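Local coordinates for protein alpha-L-rhamnosidase (Streptomyces avermitilis, PDB 3W5M) that hydrolyses terminal non-reducing alpha-L-rhamnose residues from citrus flavonoids and gum arabic, and also binds L-rhamnose through a calcium-dependent carbohydrate-binding module, at residues A[131-136]-A[206-211]; A[236-241]-A[255-260]; A[296-301]-A[389-394]. All coordinates share one frame; numbering follows the deposited sequence.

Interaction 1 (A[131-136]-A[206-211])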
loop_
_atom_site.group_PDB
_atom_site.type_symbol
_atom_site.label_atom_id
_atom_site.label_comp_id
_atom_site.label_asym_id
_atom_site.label_seq_id
_atom_site.Cartn_x
_atom_site.Cartn_y
_atom_site.Cartn_z
ATOM N N GLU A 131 -23.743 -12.392 7.084
ATOM C CA GLU A 131 -24.716 -11.342 6.806
ATOM C C GLU A 131 -25.199 -10.711 8.093
ATOM O O GLU A 131 -25.468 -11.400 9.069
ATOM C CB GLU A 131 -25.905 -11.870 6.010
ATOM C CG GLU A 131 -25.770 -11.640 4.518
ATOM C CD GLU A 131 -24.877 -12.669 3.861
ATOM O OE1 GLU A 131 -25.399 -13.744 3.482
ATOM O OE2 GLU A 131 -23.657 -12.393 3.708
ATOM N N ALA A 132 -25.317 -9.392 8.082
ATOM C CA ALA A 132 -25.940 -8.689 9.191
ATOM C C ALA A 132 -27.405 -9.096 9.242
ATOM O O ALA A 132 -27.989 -9.447 8.194
ATOM C CB ALA A 132 -25.810 -7.182 9.002
ATOM N N PRO A 133 -27.999 -9.084 10.456
ATOM C CA PRO A 133 -29.454 -9.154 10.600
ATOM C C PRO A 133 -30.055 -8.228 9.542
ATOM O O PRO A 133 -29.617 -7.098 9.436
ATOM C CB PRO A 133 -29.669 -8.569 11.995
ATOM C CG PRO A 133 -28.451 -9.009 12.756
ATOM C CD PRO A 133 -27.316 -9.006 11.769
ATOM N N SER A 134 -30.993 -8.722 8.734
ATOM C CA SER A 134 -31.472 -7.968 7.575
ATOM C C SER A 134 -32.865 -7.339 7.768
ATOM O O SER A 134 -33.596 -7.662 8.698
ATOM C CB SER A 134 -31.519 -8.868 6.347
ATOM O OG SER A 134 -32.744 -9.563 6.291
ATOM N N LEU A 135 -33.226 -6.467 6.846
ATOM C CA LEU A 135 -34.484 -5.734 6.926
ATOM C C LEU A 135 -35.621 -6.433 6.185
ATOM O O LEU A 135 -36.752 -5.934 6.151
ATOM C CB LEU A 135 -34.272 -4.325 6.377
ATOM C CG LEU A 135 -33.288 -3.485 7.198
ATOM C CD1 LEU A 135 -33.038 -2.204 6.424
ATOM C CD2 LEU A 135 -33.873 -3.194 8.591
ATOM N N GLU A 136 -35.323 -7.595 5.604
ATOM C CA GLU A 136 -36.287 -8.384 4.835
ATOM C C GLU A 136 -37.453 -8.815 5.716
ATOM O O GLU A 136 -37.271 -9.225 6.862
ATOM C CB GLU A 136 -35.603 -9.612 4.223
ATOM C CG GLU A 136 -34.392 -9.234 3.389
ATOM C CD GLU A 136 -33.902 -10.332 2.456
ATOM O OE1 GLU A 136 -34.710 -11.186 2.017
ATOM O OE2 GLU A 136 -32.692 -10.321 2.146
ATOM N N PRO A 206 -28.109 1.187 6.785
ATOM C CA PRO A 206 -28.713 0.783 8.064
ATOM C C PRO A 206 -27.671 0.472 9.131
ATOM O O PRO A 206 -26.628 -0.094 8.824
ATOM C CB PRO A 206 -29.478 -0.504 7.713
ATOM C CG PRO A 206 -29.696 -0.444 6.257
ATOM C CD PRO A 206 -28.580 0.368 5.660
ATOM N N ALA A 207 -27.966 0.841 10.369
ATOM C CA ALA A 207 -27.142 0.490 11.526
ATOM C C ALA A 207 -27.687 -0.777 12.172
ATOM O O ALA A 207 -28.917 -1.019 12.193
ATOM C CB ALA A 207 -27.136 1.620 12.531
ATOM N N VAL A 208 -26.770 -1.584 12.708
ATOM C CA VAL A 208 -27.131 -2.743 13.509
ATOM C C VAL A 208 -26.583 -2.536 14.929
ATOM O O VAL A 208 -25.397 -2.296 15.099
ATOM C CB VAL A 208 -26.573 -4.056 12.907
ATOM C CG1 VAL A 208 -26.964 -5.259 13.770
ATOM C CG2 VAL A 208 -27.121 -4.256 11.509
ATOM N N ILE A 209 -27.455 -2.628 15.930
ATOM C CA ILE A 209 -27.107 -2.290 17.324
ATOM C C ILE A 209 -27.448 -3.481 18.211
ATOM O O ILE A 209 -28.544 -4.016 18.119
ATOM C CB ILE A 209 -27.913 -1.075 17.859
ATOM C CG1 ILE A 209 -27.817 0.138 16.921
ATOM C CG2 ILE A 209 -27.441 -0.683 19.271
ATOM C CD1 ILE A 209 -29.046 0.325 16.050
ATOM N N ASP A 210 -26.516 -3.908 19.060
ATOM C CA ASP A 210 -26.863 -4.897 20.077
ATOM C C ASP A 210 -27.672 -4.198 21.171
ATOM O O ASP A 210 -27.224 -3.204 21.707
ATOM C CB ASP A 210 -25.610 -5.565 20.673
ATOM C CG ASP A 210 -25.956 -6.762 21.574
ATOM O OD1 ASP A 210 -26.660 -6.577 22.593
ATOM O OD2 ASP A 210 -25.545 -7.901 21.256
ATOM N N VAL A 211 -28.850 -4.735 21.504
ATOM C CA VAL A 211 -29.760 -4.120 22.487
ATOM C C VAL A 211 -30.138 -5.068 23.624
ATOM O O VAL A 211 -31.131 -4.844 24.322
ATOM C CB VAL A 211 -31.071 -3.578 21.831
ATOM C CG1 VAL A 211 -30.761 -2.389 20.933
ATOM C CG2 VAL A 211 -31.794 -4.669 21.043
#
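Val-208 meets two residues of the incoming loop at once, one with each branch of its forked side chain. Its CG1 lies anti to the backbone N (chi1 180°) and reaches the ring of Pro-133, CG1 to CG 4.2 Å, the two side chains crossing at about a right angle. The other branch, beside the backbone N, turns to Ala-132, where Val-208 CG2 and Ala-132 CB are 4.1 Å apart. A beta-branched residue suits this place: it favours an extended strand and offers two methyls in different directions. Ala-132 brings a single methyl and Pro-133 a rigid ring, so the loop gains apolar surface with little side-chain freedom to lose.

Further along, Leu-135 reaches Pro-206 at a slant. Its CD1 comes within 3.8 Å of Pro-206 CG and also touches CB, a methyl laid against the rim of a pyrrolidine ring. Both residues are buried; leucine is long enough to carry a methyl across to the compact, apolar proline. The contact is wholly apolar, and the loop is not joined to the strand as a further sheet member.

Strand 207-210 is an edge strand of a four-stranded antiparallel sheet of CBM67, bonded through its backbone to strand 171-179. The loop follows helix 127-130 and passes over this edge and on to the inner strands: Pro-133 also touches Thr-173, Leu-135 rests on Ile-237 of strand 235-244, and Pro-297 leans on both Ala-132 and Val-208.

Interaction 2 (A[236-241]-A[255-260])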
loop_
_atom_site.group_PDB
_atom_site.type_symbol
_atom_site.label_atom_id
_atom_site.label_comp_id
_atom_site.label_asym_id
_atom_site.label_seq_id
_atom_site.Cartn_x
_atom_site.Cartn_y
_atom_site.Cartn_z
ATOM N N TRP A 236 -39.122 5.077 7.653
ATOM C CA TRP A 236 -38.055 4.455 8.464
ATOM C C TRP A 236 -38.429 2.985 8.595
ATOM O O TRP A 236 -39.597 2.614 8.418
ATOM C CB TRP A 236 -37.837 5.178 9.824
ATOM C CG TRP A 236 -38.945 4.991 10.803
ATOM C CD1 TRP A 236 -40.095 5.731 10.903
ATOM C CD2 TRP A 236 -39.041 3.969 11.810
ATOM N NE1 TRP A 236 -40.894 5.230 11.909
ATOM C CE2 TRP A 236 -40.266 4.166 12.495
ATOM C CE3 TRP A 236 -38.193 2.935 12.217
ATOM C CZ2 TRP A 236 -40.683 3.349 13.558
ATOM C CZ3 TRP A 236 -38.610 2.115 13.287
ATOM C CH2 TRP A 236 -39.845 2.328 13.929
ATOM N N ILE A 237 -37.433 2.135 8.830
ATOM C CA ILE A 237 -37.671 0.712 8.813
ATOM C C ILE A 237 -36.793 0.067 9.896
ATOM O O ILE A 237 -35.656 0.531 10.138
ATOM C CB ILE A 237 -37.294 0.169 7.410
ATOM C CG1 ILE A 237 -37.663 -1.327 7.263
ATOM C CG2 ILE A 237 -35.798 0.440 7.116
ATOM C CD1 ILE A 237 -37.655 -1.814 5.802
ATOM N N CYS A 238 -37.289 -0.986 10.551
ATOM C CA CYS A 238 -36.436 -1.688 11.508
ATOM C C CYS A 238 -36.807 -3.158 11.621
ATOM O O CYS A 238 -37.908 -3.569 11.197
ATOM C CB CYS A 238 -36.456 -1.009 12.897
ATOM S SG CYS A 238 -37.973 -1.301 13.844
ATOM N N VAL A 239 -35.869 -3.953 12.151
ATOM C CA VAL A 239 -36.191 -5.287 12.662
ATOM C C VAL A 239 -35.511 -5.435 14.019
ATOM O O VAL A 239 -34.334 -5.109 14.174
ATOM C CB VAL A 239 -35.726 -6.458 11.753
ATOM C CG1 VAL A 239 -36.170 -7.800 12.345
ATOM C CG2 VAL A 239 -36.282 -6.322 10.343
ATOM N N LEU A 240 -36.276 -5.915 14.979
ATOM C CA LEU A 240 -35.722 -6.282 16.279
ATOM C C LEU A 240 -35.718 -7.801 16.312
ATOM O O LEU A 240 -36.774 -8.430 16.233
ATOM C CB LEU A 240 -36.555 -5.684 17.415
ATOM C CG LEU A 240 -36.273 -6.170 18.858
ATOM C CD1 LEU A 240 -34.908 -5.672 19.300
ATOM C CD2 LEU A 240 -37.369 -5.642 19.769
ATOM N N VAL A 241 -34.521 -8.388 16.347
ATOM C CA VAL A 241 -34.384 -9.865 16.394
ATOM C C VAL A 241 -34.109 -10.307 17.829
ATOM O O VAL A 241 -33.139 -9.885 18.422
ATOM C CB VAL A 241 -33.226 -10.365 15.511
ATOM C CG1 VAL A 241 -33.039 -11.876 15.683
ATOM C CG2 VAL A 241 -33.502 -10.053 14.038
ATOM N N ALA A 255 -47.773 -1.510 10.504
ATOM C CA ALA A 255 -48.965 -0.753 10.951
ATOM C C ALA A 255 -49.413 -1.055 12.400
ATOM O O ALA A 255 -50.364 -0.447 12.910
ATOM C CB ALA A 255 -50.135 -0.956 9.973
ATOM N N SER A 256 -48.744 -1.996 13.048
ATOM C CA SER A 256 -48.953 -2.208 14.492
ATOM C C SER A 256 -48.351 -1.092 15.366
ATOM O O SER A 256 -48.611 -1.049 16.588
ATOM C CB SER A 256 -48.402 -3.575 14.900
ATOM O OG SER A 256 -49.171 -4.584 14.261
ATOM N N TRP A 257 -47.535 -0.214 14.766
ATOM C CA TRP A 257 -46.957 0.927 15.472
ATOM C C TRP A 257 -47.949 2.059 15.436
ATOM O O TRP A 257 -48.684 2.203 14.458
ATOM C CB TRP A 257 -45.663 1.419 14.810
ATOM C CG TRP A 257 -44.485 0.499 15.003
ATOM C CD1 TRP A 257 -44.327 -0.780 14.515
ATOM C CD2 TRP A 257 -43.287 0.810 15.705
ATOM N NE1 TRP A 257 -43.099 -1.270 14.885
ATOM C CE2 TRP A 257 -42.446 -0.320 15.625
ATOM C CE3 TRP A 257 -42.845 1.939 16.420
ATOM C CZ2 TRP A 257 -41.173 -0.360 16.244
ATOM C CZ3 TRP A 257 -41.579 1.901 17.028
ATOM C CH2 TRP A 257 -40.770 0.760 16.936
ATOM N N LYS A 258 -47.953 2.863 16.490
ATOM C CA LYS A 258 -48.757 4.090 16.532
ATOM C C LYS A 258 -47.870 5.243 16.120
ATOM O O LYS A 258 -46.670 5.221 16.392
ATOM C CB LYS A 258 -49.300 4.347 17.944
ATOM C CG LYS A 258 -50.349 3.364 18.425
ATOM C CD LYS A 258 -51.611 3.448 17.565
ATOM C CE LYS A 258 -52.858 2.985 18.316
ATOM N NZ LYS A 258 -53.467 4.063 19.142
ATOM N N SER A 259 -48.452 6.256 15.471
ATOM C CA SER A 259 -47.703 7.431 15.065
ATOM C C SER A 259 -48.434 8.735 15.373
ATOM O O SER A 259 -49.659 8.747 15.444
ATOM C CB SER A 259 -47.366 7.367 13.568
ATOM O OG SER A 259 -46.568 8.522 13.238
ATOM N N THR A 260 -47.684 9.824 15.543
ATOM C CA THR A 260 -48.315 11.146 15.658
ATOM C C THR A 260 -47.547 12.204 14.907
ATOM O O THR A 260 -46.337 12.069 14.741
ATOM C CB THR A 260 -48.532 11.590 17.119
ATOM O OG1 THR A 260 -49.402 12.727 17.135
ATOM C CG2 THR A 260 -47.197 11.925 17.814
#
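The six-membered ring of Trp-236 presents its edge to one face of the Trp-257 indole, a T-shaped pair with planes at 83° and six-membered-ring centroids 4.9 Å apart. The leading atom is Trp-236 CH2, which stands over that face, offset toward the rim, 3.5 Å from Trp-257 CH2; CZ2 follows beside it over CE3 and CZ3. An edge of C-H groups, slightly positive, thus meets an electron-rich face. CG of Trp-236 sits between the backbone N and the carbonyl carbon (chi1 70°), whence the long indole reaches across.

Cys-238 adds an oblique sulfur-aromatic contact, SG to Trp-257 CZ2 4.1 Å. A small polarisable thiol fits beside so wide a ring. The polar NE1 of the buried Trp-257 is hydrogen-bonded to Phe-252 O. Replacing Trp-257 by an alanine is likely to open a gap beneath the edge of Trp-236 and leave the Cys-238 sulfur and the Phe-252 carbonyl without their partner.

Phe-159 makes a second edge-to-face pair with Trp-236, on strand 235-244 of the four-stranded sheet; Leu-222 and Val-224, on strand 218-227 of the five-stranded one, touch Trp-257. Such filling between two antiparallel sheets is the hydrophobic core of a beta-sandwich, here that of CBM67.

Interaction 3 (A[296-301]-A[389-394])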
loop_
_atom_site.group_PDB
_atom_site.type_symbol
_atom_site.label_atom_id
_atom_site.label_comp_id
_atom_site.label_asym_id
_atom_site.label_seq_id
_atom_site.Cartn_x
_atom_site.Cartn_y
_atom_site.Cartn_z
ATOM N N ALA A 296 -29.521 -3.025 2.768
ATOM C CA ALA A 296 -29.072 -3.998 3.782
ATOM C C ALA A 296 -27.948 -3.462 4.656
ATOM O O ALA A 296 -27.050 -2.779 4.165
ATOM C CB ALA A 296 -28.633 -5.316 3.138
ATOM N N PRO A 297 -27.972 -3.792 5.958
ATOM C CA PRO A 297 -26.843 -3.450 6.824
ATOM C C PRO A 297 -25.622 -4.244 6.359
ATOM O O PRO A 297 -25.774 -5.324 5.783
ATOM C CB PRO A 297 -27.273 -3.958 8.215
ATOM C CG PRO A 297 -28.693 -4.381 8.098
ATOM C CD PRO A 297 -29.030 -4.549 6.647
ATOM N N VAL A 298 -24.438 -3.693 6.579
ATOM C CA VAL A 298 -23.175 -4.329 6.196
ATOM C C VAL A 298 -22.582 -5.065 7.408
ATOM O O VAL A 298 -22.499 -4.504 8.479
ATOM C CB VAL A 298 -22.181 -3.279 5.677
ATOM C CG1 VAL A 298 -20.811 -3.914 5.405
ATOM C CG2 VAL A 298 -22.729 -2.623 4.413
ATOM N N ALA A 299 -22.202 -6.320 7.244
ATOM C CA ALA A 299 -21.514 -7.017 8.325
ATOM C C ALA A 299 -20.086 -7.252 7.837
ATOM O O ALA A 299 -19.861 -7.521 6.670
ATOM C CB ALA A 299 -22.205 -8.334 8.664
ATOM N N SER A 300 -19.119 -7.116 8.723
ATOM C CA SER A 300 -17.741 -7.250 8.324
ATOM C C SER A 300 -16.970 -8.158 9.274
ATOM O O SER A 300 -15.827 -7.880 9.564
ATOM C CB SER A 300 -17.094 -5.862 8.296
ATOM O OG SER A 300 -17.692 -5.047 7.295
ATOM N N ALA A 301 -17.575 -9.250 9.743
ATOM C CA ALA A 301 -16.883 -10.078 10.729
ATOM C C ALA A 301 -15.720 -10.812 10.058
ATOM O O ALA A 301 -15.741 -10.999 8.832
ATOM C CB ALA A 301 -17.849 -11.073 11.358
ATOM N N GLY A 389 -17.030 2.909 -0.323
ATOM C CA GLY A 389 -17.846 1.923 0.403
ATOM C C GLY A 389 -17.416 0.486 0.164
ATOM O O GLY A 389 -16.341 0.234 -0.415
ATOM N N PRO A 390 -18.226 -0.472 0.649
ATOM C CA PRO A 390 -17.886 -1.884 0.705
ATOM C C PRO A 390 -18.321 -2.640 -0.543
ATOM O O PRO A 390 -18.863 -2.023 -1.473
ATOM C CB PRO A 390 -18.645 -2.358 1.951
ATOM C CG PRO A 390 -19.850 -1.464 2.012
ATOM C CD PRO A 390 -19.546 -0.206 1.253
ATOM N N HIS A 391 -18.047 -3.952 -0.577
ATOM C CA HIS A 391 -18.506 -4.858 -1.637
ATOM C C HIS A 391 -18.030 -4.452 -3.028
ATOM O O HIS A 391 -18.785 -4.551 -3.993
ATOM C CB HIS A 391 -20.032 -4.994 -1.597
ATOM C CG HIS A 391 -20.552 -5.363 -0.253
ATOM N ND1 HIS A 391 -21.793 -4.971 0.205
ATOM C CD2 HIS A 391 -19.982 -6.070 0.754
ATOM C CE1 HIS A 391 -21.969 -5.439 1.433
ATOM N NE2 HIS A 391 -20.887 -6.108 1.787
ATOM N N GLN A 392 -16.787 -3.988 -3.133
ATOM C CA GLN A 392 -16.233 -3.621 -4.447
ATOM C C GLN A 392 -16.124 -4.831 -5.383
ATOM O O GLN A 392 -16.351 -4.703 -6.576
ATOM C CB GLN A 392 -14.888 -2.904 -4.316
ATOM C CG GLN A 392 -14.946 -1.592 -3.529
ATOM C CD GLN A 392 -15.892 -0.585 -4.143
ATOM O OE1 GLN A 392 -15.969 -0.453 -5.368
ATOM N NE2 GLN A 392 -16.595 0.155 -3.297
ATOM N N TYR A 393 -15.802 -6.008 -4.851
ATOM C CA TYR A 393 -15.618 -7.184 -5.695
ATOM C C TYR A 393 -16.612 -8.309 -5.402
ATOM O O TYR A 393 -16.859 -9.188 -6.241
ATOM C CB TYR A 393 -14.179 -7.723 -5.586
ATOM C CG TYR A 393 -13.094 -6.736 -5.984
ATOM C CD1 TYR A 393 -12.550 -5.868 -5.062
ATOM C CD2 TYR A 393 -12.623 -6.680 -7.301
ATOM C CE1 TYR A 393 -11.546 -4.978 -5.410
ATOM C CE2 TYR A 393 -11.643 -5.776 -7.677
ATOM C CZ TYR A 393 -11.091 -4.935 -6.742
ATOM O OH TYR A 393 -10.103 -4.043 -7.094
ATOM N N GLY A 394 -17.136 -8.322 -4.186
ATOM C CA GLY A 394 -18.061 -9.375 -3.768
ATOM C C GLY A 394 -18.600 -9.037 -2.395
ATOM O O GLY A 394 -18.163 -8.049 -1.765
HETATM O O HOH W 1 -21.330 -7.142 4.250
#
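Val-298, His-391 and Pro-390 supply nearly all the surface buried here, and one methyl of the valine meets both of the others. Val-298 CG2 lies 3.9 Å from Pro-390 CG and 4.2 Å from His-391 CE1, approaching the imidazole obliquely. The methyl reaches them from beside its own backbone N. Valine gives a compact apolar branch for this partly solvent-open joint.

Pro-390 also covers one face of the His-391 ring with its CB, which sits over the centre, 4.1 Å above the plane. At the ring's edge, in plane, His-391 NE2 is hydrogen-bonded to a water at 2.7 Å, and that water donates to Ala-299 O at 2.9 Å. Histidine thus joins an apolar contact to a polar, water-mediated link between the two loops. Within the 389-394 loop, Gln-392 NE2 bonds to Gly-389 O at 2.9 Å from above the carbonyl plane, spanning Pro-390 and His-391.

The 296-301 loop leads from the probable end of CBM67 into strand 303-311, with Ser-300 paired through its backbone to Ala-431 of strand 428-432. The 389-394 loop runs between helix 379-382, whose Ala-382 bonds to the backbone of His-391, and strand 398-407.

The three contacts run from the core of CBM67 to its junction with the next part of the enzyme. Interactions 1 and 2, centres about 15 Å apart, share the sheet containing strands 207-210 and 235-244; Val-211 CG2 and Leu-240 CD1 meet at 3.7 Å. The centres of interactions 1 and 3 are about 13 Å apart, with Ala-132 N 3.3 Å from Ala-299 CB, whereas interactions 2 and 3 do not touch. The module's rhamnose site is close to the first two: the side chain of Trp-203 is about 7 Å from that of Pro-206, and the calcium about 10 Å from that of Trp-236. The side chain of Pro-390 is about 11 Å from that of Asp-635, which binds rhamnose in the catalytic site.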